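PDB 4JVS: putative uncharacterized protein from Legionella drancourtii, which probably acts as a secreted Dot/Icm effector whose LepB-type GAP domain, the part present here, stimulates GTP hydrolysis by a partner GTPase. Local coordinates for residues L122-I127 against C250-N255; N93-F98 against S155-M160; A75-Q80 against A211-D216; M264-L267 against S271-Q274; L26-E31 against G61-C66. All coordinates share one frame; numbering follows the deposited sequence.

Along the chain contact 5 comes first and contact 4 last; between them contact 2 lies within the span of contact 3, and contact 1 crosses both. Contacts 2, 3 and 5 belong to the N-terminal GAP subdomain and contact 4 to the C-terminal one, with contact 1 joining the two. Helix 60-80 serves contacts 3 and 5, whose centres are about 24 Å apart. Contact 1 touches contact 2 (L122 with W157), contact 3 (R123 with E76) and contact 4 (C250 with I266), so it is in contact with three of the other four. Contacts 4 and 5 have centres about 41 Å apart, on opposite sides of the chain's centre, consistent with an elongated helical domain.

Contact 1: L122-I127 against C250-N255; sequences LRHLSI and CFEELN
The imidazole of H124 meets the carboxylate of E252 edge-on: CD of E252 lies in the ring plane, beyond the NE2 corner, and the two flat groups are turned 68° against each other. The ring is also approached by the ring of F138, at an oblique inclination, while H124 NE2 and N255 ND2 both meet the carboxylate from outside its plane.

H124 NE2 donates a hydrogen bond to E252 OE1, 3.0 Å long with an N-H...O angle of 154°. The donor uses its in-plane direction, whereas OE1 is met out of the carboxylate plane. The first side-chain bond of H124 points at the other segment. E252 arrives by a longer path: its CG is anti to the backbone N (chi1 -168°) and the chain then bends at chi2, which carries the acid end to the imidazole although the nearest CA atoms, H124 and E252, are 10.9 Å apart.

This His-carboxylate pair bridges the last turn of helix 118-124, in the N-terminal LepB GAP subdomain, and helix 243-253, in the C-terminal one. The H124 side chain is about 12 Å from the bound aluminum fluoride. L125 and S126, just after H124, pack on a basic side chain of the other protein chain.

E252 is gripped by several donors. Y116 OH also bonds to OE1, and N255 ND2 donates to E252 OE2 at 3.1 Å; OE2 lies in the amide plane of N255, but the donor stands far above the carboxylate plane. N255 OD1 in turn is bonded by K295 NZ, which also reaches F251 O.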
# COMPACT_ATOMS: atom_id res chain seq x y z
N LEU A 122 10.91 6.37 0.09
CA LEU A 122 10.72 5.86 -1.26
C LEU A 122 10.78 4.33 -1.33
O LEU A 122 9.89 3.70 -1.90
CB LEU A 122 11.76 6.43 -2.21
CG LEU A 122 11.60 5.98 -3.66
CD1 LEU A 122 10.27 6.50 -4.20
CD2 LEU A 122 12.78 6.43 -4.53
N ARG A 123 11.76 3.74 -0.72
CA ARG A 123 11.83 2.31 -0.62
C ARG A 123 10.69 1.70 0.13
O ARG A 123 10.26 0.64 -0.18
CB ARG A 123 13.09 1.93 0.10
CG ARG A 123 14.30 1.87 -0.71
CD ARG A 123 15.41 1.65 0.22
NE ARG A 123 16.72 1.65 -0.40
CZ ARG A 123 17.66 2.56 -0.17
NH1 ARG A 123 18.83 2.46 -0.74
NH2 ARG A 123 17.43 3.57 0.62
N HIS A 124 10.24 2.36 1.16
CA HIS A 124 9.17 1.82 1.99
C HIS A 124 7.84 1.75 1.27
O HIS A 124 7.11 0.76 1.38
CB HIS A 124 9.01 2.64 3.26
CG HIS A 124 9.87 2.17 4.39
ND1 HIS A 124 10.35 0.88 4.47
CD2 HIS A 124 10.35 2.81 5.48
CE1 HIS A 124 11.09 0.75 5.56
NE2 HIS A 124 11.11 1.91 6.19
N LEU A 125 7.54 2.81 0.53
CA LEU A 125 6.24 2.98 -0.11
C LEU A 125 6.14 2.23 -1.42
O LEU A 125 5.11 2.29 -2.09
CB LEU A 125 5.97 4.46 -0.37
CG LEU A 125 5.78 5.29 0.89
CD1 LEU A 125 5.59 6.77 0.58
CD2 LEU A 125 4.62 4.72 1.67
N SER A 126 7.21 1.54 -1.81
CA SER A 126 7.24 0.92 -3.12
C SER A 126 7.88 -0.47 -3.21
O SER A 126 7.86 -1.10 -4.27
CB SER A 126 7.88 1.88 -4.12
OG SER A 126 7.04 3.01 -4.32
N ILE A 127 8.43 -0.97 -2.11
CA ILE A 127 9.01 -2.31 -2.10
C ILE A 127 7.94 -3.40 -2.01
O ILE A 127 7.03 -3.34 -1.19
CB ILE A 127 10.10 -2.46 -1.01
CG1 ILE A 127 11.44 -1.95 -1.56
CG2 ILE A 127 10.26 -3.92 -0.59
CD1 ILE A 127 12.59 -2.08 -0.61
N CYS A 250 14.30 2.18 16.44
CA CYS A 250 15.02 0.95 16.73
C CYS A 250 14.74 -0.16 15.70
O CYS A 250 15.66 -0.79 15.19
CB CYS A 250 14.66 0.46 18.12
SG CYS A 250 15.37 1.47 19.40
N PHE A 251 13.45 -0.38 15.42
CA PHE A 251 13.05 -1.40 14.45
C PHE A 251 13.64 -1.12 13.08
O PHE A 251 13.94 -2.05 12.32
CB PHE A 251 11.53 -1.46 14.34
CG PHE A 251 10.88 -2.17 15.48
CD1 PHE A 251 11.51 -3.24 16.09
CD2 PHE A 251 9.63 -1.79 15.93
CE1 PHE A 251 10.92 -3.90 17.13
CE2 PHE A 251 9.03 -2.46 16.97
CZ PHE A 251 9.67 -3.51 17.57
N GLU A 252 13.81 0.16 12.78
CA GLU A 252 14.32 0.58 11.48
C GLU A 252 15.82 0.35 11.41
O GLU A 252 16.34 -0.16 10.42
CB GLU A 252 13.98 2.06 11.25
CG GLU A 252 14.20 2.56 9.82
CD GLU A 252 13.36 1.82 8.80
OE1 GLU A 252 12.12 1.71 8.99
OE2 GLU A 252 13.95 1.33 7.81
N GLU A 253 16.52 0.71 12.49
CA GLU A 253 17.98 0.59 12.56
C GLU A 253 18.46 -0.85 12.42
O GLU A 253 19.53 -1.10 11.87
CB GLU A 253 18.49 1.24 13.86
CG GLU A 253 18.31 2.76 13.91
CD GLU A 253 19.03 3.46 12.78
OE1 GLU A 253 20.17 3.08 12.46
OE2 GLU A 253 18.46 4.40 12.18
N LEU A 254 17.68 -1.80 12.90
CA LEU A 254 18.00 -3.23 12.77
C LEU A 254 18.07 -3.74 11.32
O LEU A 254 18.64 -4.81 11.05
CB LEU A 254 17.02 -4.07 13.59
CG LEU A 254 17.58 -4.63 14.91
CD1 LEU A 254 18.65 -3.72 15.46
CD2 LEU A 254 16.48 -4.79 15.93
N ASN A 255 17.50 -2.98 10.39
CA ASN A 255 17.65 -3.26 8.96
C ASN A 255 19.08 -3.06 8.46
O ASN A 255 19.44 -3.50 7.36
CB ASN A 255 16.69 -2.39 8.15
CG ASN A 255 15.23 -2.70 8.44
OD1 ASN A 255 14.88 -3.84 8.73
ND2 ASN A 255 14.38 -1.68 8.36

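Contact 2: N93-F98 against S155-M160; sequences NFFTAF and SPWAKM
The rings of F95 and W157 form a T-shaped pair: the edge of F95 points at the face of the six-membered ring of W157, with centroids 4.9 Å apart and planes at 78°. CZ of F95 does the touching, 3.6 Å from CZ2 of W157; it stands over the six-membered ring, and so to one side of the indole as a whole. F94 adds a second, looser approach, in which its CZ comes within 4.2 Å of W157 CB.

The two phenylalanines also pack on each other: F94 CE1 lies over the rim of one face of F95, 3.8 Å above its plane. F95 reaches its partner with CG anti to the carbonyl carbon (chi1 -64°). W157 does so with CG anti to the backbone N (chi1 174°), laying the indole out from the first turn of its helix.

Behind these side chains lie two side-chain-to-backbone hydrogen bonds. N93 OD1 accepts from F95 N at 3.0 Å, in the carbonyl plane and on a lone pair, an Asx turn within the type I turn N93-T96. S155 N-caps the helix of W157, its OG accepting from A158 N at 3.3 Å.

Further out, N93 ND2 is bonded to Y116 O and Y141 OH, and Y148 of helix 142-151 stacks on F94 and also meets W157. From helix 118-124, I121 touches F95 and L122 touches W157, placing this aromatic cluster where the 93-98 loop meets helices 118-124, 142-151 and 156-177.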
# COMPACT_ATOMS: atom_id res chain seq x y z
N ASN A 93 13.22 15.47 6.33
CA ASN A 93 12.92 15.32 4.91
C ASN A 93 11.99 16.43 4.47
O ASN A 93 11.48 17.19 5.29
CB ASN A 93 12.30 13.96 4.60
CG ASN A 93 11.12 13.65 5.49
OD1 ASN A 93 10.06 14.27 5.40
ND2 ASN A 93 11.29 12.66 6.36
N PHE A 94 11.74 16.50 3.17
CA PHE A 94 10.95 17.61 2.66
C PHE A 94 9.44 17.41 2.76
O PHE A 94 8.68 18.21 2.21
CB PHE A 94 11.41 18.02 1.26
CG PHE A 94 11.48 16.89 0.25
CD1 PHE A 94 10.40 16.05 0.02
CD2 PHE A 94 12.63 16.72 -0.52
CE1 PHE A 94 10.47 15.03 -0.93
CE2 PHE A 94 12.71 15.71 -1.48
CZ PHE A 94 11.62 14.86 -1.69
N PHE A 95 9.01 16.36 3.46
CA PHE A 95 7.57 16.07 3.62
C PHE A 95 6.95 16.81 4.79
O PHE A 95 5.72 16.89 4.89
CB PHE A 95 7.32 14.57 3.81
CG PHE A 95 7.70 13.74 2.62
CD1 PHE A 95 6.93 13.74 1.48
CD2 PHE A 95 8.83 12.95 2.66
CE1 PHE A 95 7.27 12.97 0.40
CE2 PHE A 95 9.18 12.17 1.58
CZ PHE A 95 8.40 12.18 0.45
N THR A 96 7.80 17.35 5.66
CA THR A 96 7.40 18.01 6.91
C THR A 96 6.29 19.06 6.73
O THR A 96 5.37 19.17 7.55
CB THR A 96 8.65 18.60 7.63
OG1 THR A 96 9.28 17.55 8.39
CG2 THR A 96 8.28 19.75 8.57
N ALA A 97 6.36 19.81 5.63
CA ALA A 97 5.35 20.81 5.29
C ALA A 97 3.94 20.23 5.11
O ALA A 97 2.95 20.96 5.16
CB ALA A 97 5.77 21.56 4.04
N PHE A 98 3.87 18.95 4.84
CA PHE A 98 2.61 18.30 4.58
C PHE A 98 2.17 17.42 5.71
O PHE A 98 1.38 16.56 5.50
CB PHE A 98 2.75 17.44 3.36
CG PHE A 98 3.11 18.18 2.13
CD1 PHE A 98 2.18 18.90 1.47
CD2 PHE A 98 4.36 18.13 1.62
CE1 PHE A 98 2.47 19.56 0.37
CE2 PHE A 98 4.63 18.80 0.52
CZ PHE A 98 3.68 19.52 -0.10
N SER A 155 8.27 16.67 -9.84
CA SER A 155 9.40 16.55 -8.92
C SER A 155 10.12 15.23 -9.13
O SER A 155 9.51 14.25 -9.57
CB SER A 155 8.90 16.62 -7.48
OG SER A 155 7.83 15.72 -7.29
N PRO A 156 11.43 15.20 -8.81
CA PRO A 156 12.19 13.96 -8.91
C PRO A 156 11.47 12.87 -8.14
O PRO A 156 11.33 11.78 -8.67
CB PRO A 156 13.52 14.32 -8.24
CG PRO A 156 13.62 15.79 -8.40
CD PRO A 156 12.23 16.30 -8.26
N TRP A 157 11.01 13.19 -6.93
CA TRP A 157 10.22 12.27 -6.11
C TRP A 157 9.06 11.66 -6.88
O TRP A 157 8.90 10.44 -6.89
CB TRP A 157 9.66 12.96 -4.86
CG TRP A 157 8.75 12.08 -4.09
CD1 TRP A 157 7.39 12.04 -4.16
CD2 TRP A 157 9.14 11.06 -3.15
NE1 TRP A 157 6.90 11.07 -3.31
CE2 TRP A 157 7.95 10.45 -2.68
CE3 TRP A 157 10.36 10.60 -2.67
CZ2 TRP A 157 7.96 9.42 -1.75
CZ3 TRP A 157 10.37 9.59 -1.74
CH2 TRP A 157 9.18 9.00 -1.29
N ALA A 158 8.26 12.50 -7.51
CA ALA A 158 7.10 12.03 -8.25
C ALA A 158 7.51 11.10 -9.38
O ALA A 158 6.78 10.16 -9.70
CB ALA A 158 6.30 13.19 -8.79
N LYS A 159 8.68 11.35 -9.97
CA LYS A 159 9.16 10.53 -11.07
C LYS A 159 9.63 9.16 -10.60
O LYS A 159 9.39 8.15 -11.26
CB LYS A 159 10.26 11.26 -11.86
CG LYS A 159 9.71 12.40 -12.72
CD LYS A 159 10.80 13.26 -13.34
CE LYS A 159 10.21 14.45 -14.11
NZ LYS A 159 11.28 15.28 -14.75
N MET A 160 10.31 9.13 -9.45
CA MET A 160 10.84 7.91 -8.87
C MET A 160 9.71 7.02 -8.40
O MET A 160 9.72 5.81 -8.61
CB MET A 160 11.71 8.24 -7.66
CG MET A 160 12.87 9.15 -7.98
SD MET A 160 14.07 8.37 -9.07
CE MET A 160 14.89 9.83 -9.70

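Contact 3: A75-Q80 against A211-D216; sequences AEHCEQ and ALLAHD
In the helix-helix packing between the C-terminal turns of helix 60-80 and helix 193-214, L213 settles over the imidazole of H77. The interaction is a CH-pi contact: L213 CG lies 3.5 Å from the centroid of the H77 ring and only 12° off the ring normal, which puts it over the centre of the face and not at the rim. The branch carbon is thus the point of contact, and CB, CD2 and CD1 diverge from it. L213 CD2 comes to 3.7 Å from H77 CD2, and L213 CB to 3.8 Å from H77 NE2.

H77 presents this face because its CG is anti to the backbone N (chi1 -160°), which swings the ring out from its helix toward the neighbour, while the leucine advances from the opposite direction. The other methyl, L213 CD1, turns to C78 and approaches its SG at 4.4 Å, a loose apolar contact. The sulfur of C78 thus meets one branch of the leucine and the imidazole of H77 the branch point, CD2 and CB.

Both helices belong to the N-terminal LepB GAP subdomain, and their backbones come together at C78 and L213, whose CA atoms are 7.3 Å apart.

Behind them lies helix 156-177. M160 packs on both C78 and L213, so three helices share the apolar interior of this corner. E76 makes a salt bridge with R123, and the backbone O of A75 accepts from S119 OG; both join helix 60-80 to helix 118-124.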
# COMPACT_ATOMS: atom_id res chain seq x y z
N ALA A 75 16.99 4.13 -5.45
CA ALA A 75 16.92 4.87 -4.19
C ALA A 75 18.30 5.21 -3.66
O ALA A 75 18.51 6.29 -3.11
CB ALA A 75 16.13 4.07 -3.14
N GLU A 76 19.27 4.30 -3.83
CA GLU A 76 20.65 4.61 -3.46
C GLU A 76 21.25 5.71 -4.33
O GLU A 76 21.91 6.62 -3.84
CB GLU A 76 21.52 3.35 -3.46
CG GLU A 76 22.92 3.56 -2.88
CD GLU A 76 22.91 3.91 -1.39
OE1 GLU A 76 21.85 3.78 -0.73
OE2 GLU A 76 23.97 4.31 -0.87
N HIS A 77 20.96 5.66 -5.62
CA HIS A 77 21.48 6.65 -6.55
C HIS A 77 20.90 8.04 -6.24
O HIS A 77 21.62 9.03 -6.27
CB HIS A 77 21.18 6.22 -7.99
CG HIS A 77 22.04 6.88 -9.02
ND1 HIS A 77 22.72 8.06 -8.80
CD2 HIS A 77 22.33 6.51 -10.30
CE1 HIS A 77 23.38 8.39 -9.89
NE2 HIS A 77 23.16 7.47 -10.81
N CYS A 78 19.61 8.10 -5.93
CA CYS A 78 18.99 9.35 -5.52
C CYS A 78 19.68 9.96 -4.30
O CYS A 78 19.90 11.17 -4.24
CB CYS A 78 17.52 9.13 -5.23
SG CYS A 78 16.59 8.58 -6.68
N GLU A 79 19.97 9.16 -3.31
CA GLU A 79 20.66 9.65 -2.14
C GLU A 79 22.06 10.15 -2.39
O GLU A 79 22.45 11.15 -1.86
CB GLU A 79 20.72 8.55 -1.09
CG GLU A 79 20.28 9.00 0.27
CD GLU A 79 20.61 8.03 1.34
OE1 GLU A 79 19.72 7.33 1.77
OE2 GLU A 79 21.77 7.97 1.75
N GLN A 80 22.81 9.44 -3.19
CA GLN A 80 24.18 9.82 -3.39
C GLN A 80 24.36 11.16 -4.05
O GLN A 80 25.26 11.90 -3.73
CB GLN A 80 24.86 8.76 -4.21
CG GLN A 80 24.87 7.41 -3.56
CD GLN A 80 25.93 7.30 -2.49
OE1 GLN A 80 25.67 6.85 -1.40
NE2 GLN A 80 27.12 7.71 -2.82
N ALA A 211 17.57 9.78 -16.79
CA ALA A 211 17.94 11.09 -17.32
C ALA A 211 18.13 12.10 -16.20
O ALA A 211 18.95 13.01 -16.31
CB ALA A 211 16.89 11.59 -18.28
N LEU A 212 17.40 11.92 -15.13
CA LEU A 212 17.53 12.75 -13.98
C LEU A 212 18.80 12.47 -13.28
O LEU A 212 19.36 13.33 -12.67
CB LEU A 212 16.38 12.46 -13.05
CG LEU A 212 15.19 13.27 -13.45
CD1 LEU A 212 14.05 13.09 -12.48
CD2 LEU A 212 15.63 14.70 -13.45
N LEU A 213 19.11 11.20 -13.23
CA LEU A 213 20.26 10.65 -12.56
C LEU A 213 21.56 11.01 -13.22
O LEU A 213 22.57 11.05 -12.59
CB LEU A 213 20.10 9.15 -12.43
CG LEU A 213 19.66 8.58 -11.10
CD1 LEU A 213 18.94 9.56 -10.22
CD2 LEU A 213 18.83 7.35 -11.31
N ALA A 214 21.51 11.25 -14.51
CA ALA A 214 22.70 11.48 -15.26
C ALA A 214 23.35 12.78 -14.94
O ALA A 214 24.55 12.88 -14.97
CB ALA A 214 22.42 11.39 -16.67
N HIS A 215 22.57 13.80 -14.62
CA HIS A 215 23.15 15.07 -14.27
C HIS A 215 23.91 14.91 -13.00
O HIS A 215 23.37 14.47 -12.01
CB HIS A 215 22.13 16.18 -14.07
CG HIS A 215 22.74 17.45 -13.56
ND1 HIS A 215 23.78 17.45 -12.65
CD2 HIS A 215 22.52 18.74 -13.87
CE1 HIS A 215 24.15 18.69 -12.40
NE2 HIS A 215 23.40 19.50 -13.13
N ASP A 216 25.16 15.30 -13.03
CA ASP A 216 26.03 15.10 -11.90
C ASP A 216 26.79 16.37 -11.58
O ASP A 216 26.92 16.74 -10.42
CB ASP A 216 26.97 13.97 -12.19

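Contact 4: M264-L267 against S271-Q274; sequences MRIL and SLWQ
Backbone-to-side-chain packing brings the two short helices together at I266 and L272. I266 O lies 3.5 Å from L272 CB, and the carbonyl of the preceding residue joins in, R265 O being 4.1 Å from L272 CD1. The contact is close at the level of the main chain too: CA atoms of I266 and L272 are 5.7 Å apart, and those of L267 and W273 5.3 Å.

Apolar side chains make up the rest. L272 has its CG anti to the carbonyl carbon (chi1 -72°), which directs CD1 back over the end of the first helix, where it meets I266 CG1 at a loose 4.5 Å. On the next pair, L267 CD1 approaches W273 CE3 at 4.0 Å. The leucine's first bond points away from the other segment, but its methyl returns to the indole, and the two side chains lie obliquely to each other.

A polar contact from outside the two segments is the bond of R303 NH1, on helix 292-306, to L267 O. The same helix covers W273 through I299 and R303, while I249 and C250 of helix 243-253 cover I266, and C250 also L267.

With three residues between the segments, helices 261-267 and 271-280 form a helix-loop-helix unit of the C-terminal LepB GAP subdomain, in which I266 and L267 pack on L272 and W273 across a short connection and both helices lie against helices 243-253 and 292-306.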
# COMPACT_ATOMS: atom_id res chain seq x y z
N MET A 264 22.18 2.89 19.30
CA MET A 264 22.99 2.79 20.49
C MET A 264 22.71 3.92 21.45
O MET A 264 22.73 3.75 22.64
CB MET A 264 24.46 2.72 20.12
CG MET A 264 25.00 1.32 19.96
SD MET A 264 23.97 0.13 20.74
CE MET A 264 24.42 -1.30 19.85
N ARG A 265 22.46 5.08 20.91
CA ARG A 265 22.13 6.24 21.68
C ARG A 265 20.88 6.03 22.47
O ARG A 265 20.76 6.46 23.58
CB ARG A 265 21.90 7.39 20.72
CG ARG A 265 22.35 8.72 21.24
CD ARG A 265 23.03 9.50 20.15
NE ARG A 265 22.11 10.45 19.63
CZ ARG A 265 22.14 10.92 18.40
NH1 ARG A 265 21.21 11.78 18.02
NH2 ARG A 265 23.08 10.53 17.57
N ILE A 266 19.93 5.39 21.85
CA ILE A 266 18.61 5.15 22.41
C ILE A 266 18.65 4.04 23.46
O ILE A 266 18.07 4.18 24.54
CB ILE A 266 17.63 4.77 21.29
CG1 ILE A 266 17.35 5.99 20.41
CG2 ILE A 266 16.36 4.18 21.86
CD1 ILE A 266 16.73 5.64 19.07
N LEU A 267 19.33 2.95 23.14
CA LEU A 267 19.40 1.81 24.04
C LEU A 267 20.32 2.07 25.25
O LEU A 267 20.20 1.45 26.29
CB LEU A 267 19.89 0.59 23.26
CG LEU A 267 18.92 -0.37 22.57
CD1 LEU A 267 17.56 0.23 22.32
CD2 LEU A 267 19.53 -0.83 21.26
N SER A 271 16.52 6.16 30.48
CA SER A 271 15.26 6.87 30.30
C SER A 271 14.57 6.67 28.98
O SER A 271 13.40 6.44 28.93
CB SER A 271 15.48 8.35 30.53
OG SER A 271 15.45 9.03 29.32
N LEU A 272 15.34 6.74 27.91
CA LEU A 272 14.87 6.43 26.56
C LEU A 272 14.48 4.96 26.42
O LEU A 272 13.47 4.64 25.81
CB LEU A 272 15.92 6.78 25.51
CG LEU A 272 16.16 8.26 25.22
CD1 LEU A 272 17.24 8.41 24.16
CD2 LEU A 272 14.87 8.94 24.78
N TRP A 273 15.29 4.08 27.01
CA TRP A 273 15.01 2.65 26.98
C TRP A 273 13.70 2.28 27.66
O TRP A 273 12.99 1.37 27.22
CB TRP A 273 16.15 1.88 27.64
CG TRP A 273 15.75 0.48 27.95
CD1 TRP A 273 15.55 -0.06 29.18
CD2 TRP A 273 15.48 -0.56 26.99
NE1 TRP A 273 15.18 -1.38 29.06
CE2 TRP A 273 15.13 -1.71 27.73
CE3 TRP A 273 15.52 -0.63 25.60
CZ2 TRP A 273 14.81 -2.91 27.11
CZ3 TRP A 273 15.20 -1.82 24.99
CH2 TRP A 273 14.85 -2.95 25.75
N GLN A 274 13.34 3.03 28.68
CA GLN A 274 12.10 2.80 29.37
C GLN A 274 10.93 3.01 28.48
O GLN A 274 10.00 2.26 28.49
CB GLN A 274 11.99 3.84 30.45
CG GLN A 274 11.83 3.29 31.83
CD GLN A 274 11.93 4.37 32.85
OE1 GLN A 274 11.86 5.54 32.52
NE2 GLN A 274 12.11 3.99 34.09

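Contact 5: L26-E31 against G61-C66; sequences LQMEQE and GQLAKC
M28 sits in an extended stretch of chain (phi -106°, psi 129°), with its CA 7.8 Å from the CA of L63 on helix 60-80. The segment 26-31 has no regular structure, and M28 alone among its residues reaches the helix segment 61-66.

The end of the methionine does the work. M28 CE comes to 3.9 Å from L63 N and 4.0 Å from Q62 C, so the methyl lies on the helix backbone itself, at the peptide joining the two residues. It also meets Q62 CB at 4.1 Å. The sulfur lies beside the next side chain, with M28 SD 4.2 Å from L63 CG. A bend at the last torsion (chi3 46°) turns CE off the line of the chain and over this peptide. The side chain of Q62 takes part through CB, because its chain bends at chi2 and carries the amide away from the loop. The approaches are van der Waals contacts, made partly to the peptide.

Around the pair, L26 forms backbone hydrogen bonds with R54, and Q27 O is bonded by W41 NE1. The loop that precedes helix 34-45 thus runs past the start of helix 60-80. L26 of the loop and L63 of helix 60-80 both pack on helix 156-177, the first on L174 and the second on I171 and L174, while W41 and F34 of helix 34-45 meet Q27 and L63, all within the N-terminal LepB GAP subdomain.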
# COMPACT_ATOMS: atom_id res chain seq x y z
N LEU A 26 7.30 -16.31 -20.61
CA LEU A 26 8.09 -15.40 -19.80
C LEU A 26 9.04 -16.19 -18.92
O LEU A 26 8.61 -17.05 -18.15
CB LEU A 26 7.20 -14.52 -18.94
CG LEU A 26 6.12 -13.74 -19.68
CD1 LEU A 26 5.35 -12.92 -18.69
CD2 LEU A 26 6.73 -12.87 -20.78
N GLN A 27 10.33 -15.89 -19.03
CA GLN A 27 11.35 -16.58 -18.25
C GLN A 27 12.23 -15.62 -17.47
O GLN A 27 12.48 -14.49 -17.92
CB GLN A 27 12.21 -17.46 -19.16
CG GLN A 27 11.70 -18.89 -19.29
CD GLN A 27 12.68 -19.78 -20.01
OE1 GLN A 27 13.08 -19.51 -21.15
NE2 GLN A 27 13.10 -20.86 -19.34
N MET A 28 12.73 -16.05 -16.33
CA MET A 28 13.53 -15.18 -15.50
C MET A 28 14.98 -15.52 -15.56
O MET A 28 15.38 -16.63 -15.38
CB MET A 28 13.05 -15.19 -14.09
CG MET A 28 11.66 -14.67 -13.95
SD MET A 28 11.36 -14.20 -12.28
CE MET A 28 12.82 -13.28 -11.88
N GLU A 29 15.76 -14.49 -15.83
CA GLU A 29 17.09 -14.60 -16.35
C GLU A 29 18.17 -14.97 -15.36
O GLU A 29 17.99 -14.94 -14.16
CB GLU A 29 17.47 -13.35 -17.12
CG GLU A 29 16.34 -12.37 -17.33
CD GLU A 29 16.30 -11.84 -18.73
OE1 GLU A 29 17.03 -10.90 -19.05
OE2 GLU A 29 15.54 -12.38 -19.53
N GLN A 30 19.33 -15.31 -15.91
CA GLN A 30 20.34 -15.97 -15.15
C GLN A 30 20.76 -15.13 -13.97
O GLN A 30 20.90 -15.63 -12.88
CB GLN A 30 21.55 -16.23 -16.05
CG GLN A 30 22.47 -15.04 -16.26
CD GLN A 30 23.93 -15.44 -16.37
OE1 GLN A 30 24.68 -15.37 -15.40
NE2 GLN A 30 24.34 -15.86 -17.55
N GLU A 31 21.00 -13.85 -14.18
CA GLU A 31 21.08 -12.96 -13.05
C GLU A 31 20.70 -11.60 -13.51
O GLU A 31 21.07 -10.63 -12.91
CB GLU A 31 22.44 -13.02 -12.38
CG GLU A 31 22.78 -11.85 -11.45
CD GLU A 31 22.32 -12.05 -10.01
OE1 GLU A 31 21.37 -12.82 -9.78
OE2 GLU A 31 22.90 -11.43 -9.11
N GLY A 61 7.93 -14.36 -6.13
CA GLY A 61 8.90 -14.04 -5.09
C GLY A 61 10.25 -13.59 -5.64
O GLY A 61 10.83 -12.61 -5.15
N GLN A 62 10.76 -14.28 -6.65
CA GLN A 62 12.02 -13.86 -7.27
C GLN A 62 11.84 -12.59 -8.10
O GLN A 62 12.75 -11.77 -8.20
CB GLN A 62 12.62 -14.98 -8.13
CG GLN A 62 12.74 -16.35 -7.45
CD GLN A 62 13.78 -16.40 -6.33
OE1 GLN A 62 14.97 -16.13 -6.56
NE2 GLN A 62 13.34 -16.76 -5.13
N LEU A 63 10.67 -12.42 -8.70
CA LEU A 63 10.41 -11.23 -9.48
C LEU A 63 10.41 -10.03 -8.55
O LEU A 63 10.93 -8.97 -8.89
CB LEU A 63 9.07 -11.33 -10.20
CG LEU A 63 9.00 -10.79 -11.64
CD1 LEU A 63 7.57 -10.50 -12.04
CD2 LEU A 63 9.85 -9.57 -11.79
N ALA A 64 9.83 -10.21 -7.36
CA ALA A 64 9.81 -9.14 -6.37
C ALA A 64 11.21 -8.79 -5.84
O ALA A 64 11.54 -7.61 -5.75
CB ALA A 64 8.85 -9.49 -5.23
N LYS A 65 12.03 -9.78 -5.50
CA LYS A 65 13.41 -9.49 -5.11
C LYS A 65 14.12 -8.71 -6.22
O LYS A 65 14.82 -7.74 -5.97
CB LYS A 65 14.20 -10.77 -4.79
CG LYS A 65 13.61 -11.60 -3.64
CD LYS A 65 13.96 -13.10 -3.75
CE LYS A 65 13.21 -13.94 -2.70
NZ LYS A 65 13.63 -13.67 -1.28
N CYS A 66 13.89 -9.14 -7.45
CA CYS A 66 14.51 -8.56 -8.62
C CYS A 66 14.13 -7.08 -8.79
O CYS A 66 14.98 -6.23 -9.05
CB CYS A 66 14.11 -9.37 -9.85
SG CYS A 66 14.93 -8.94 -11.39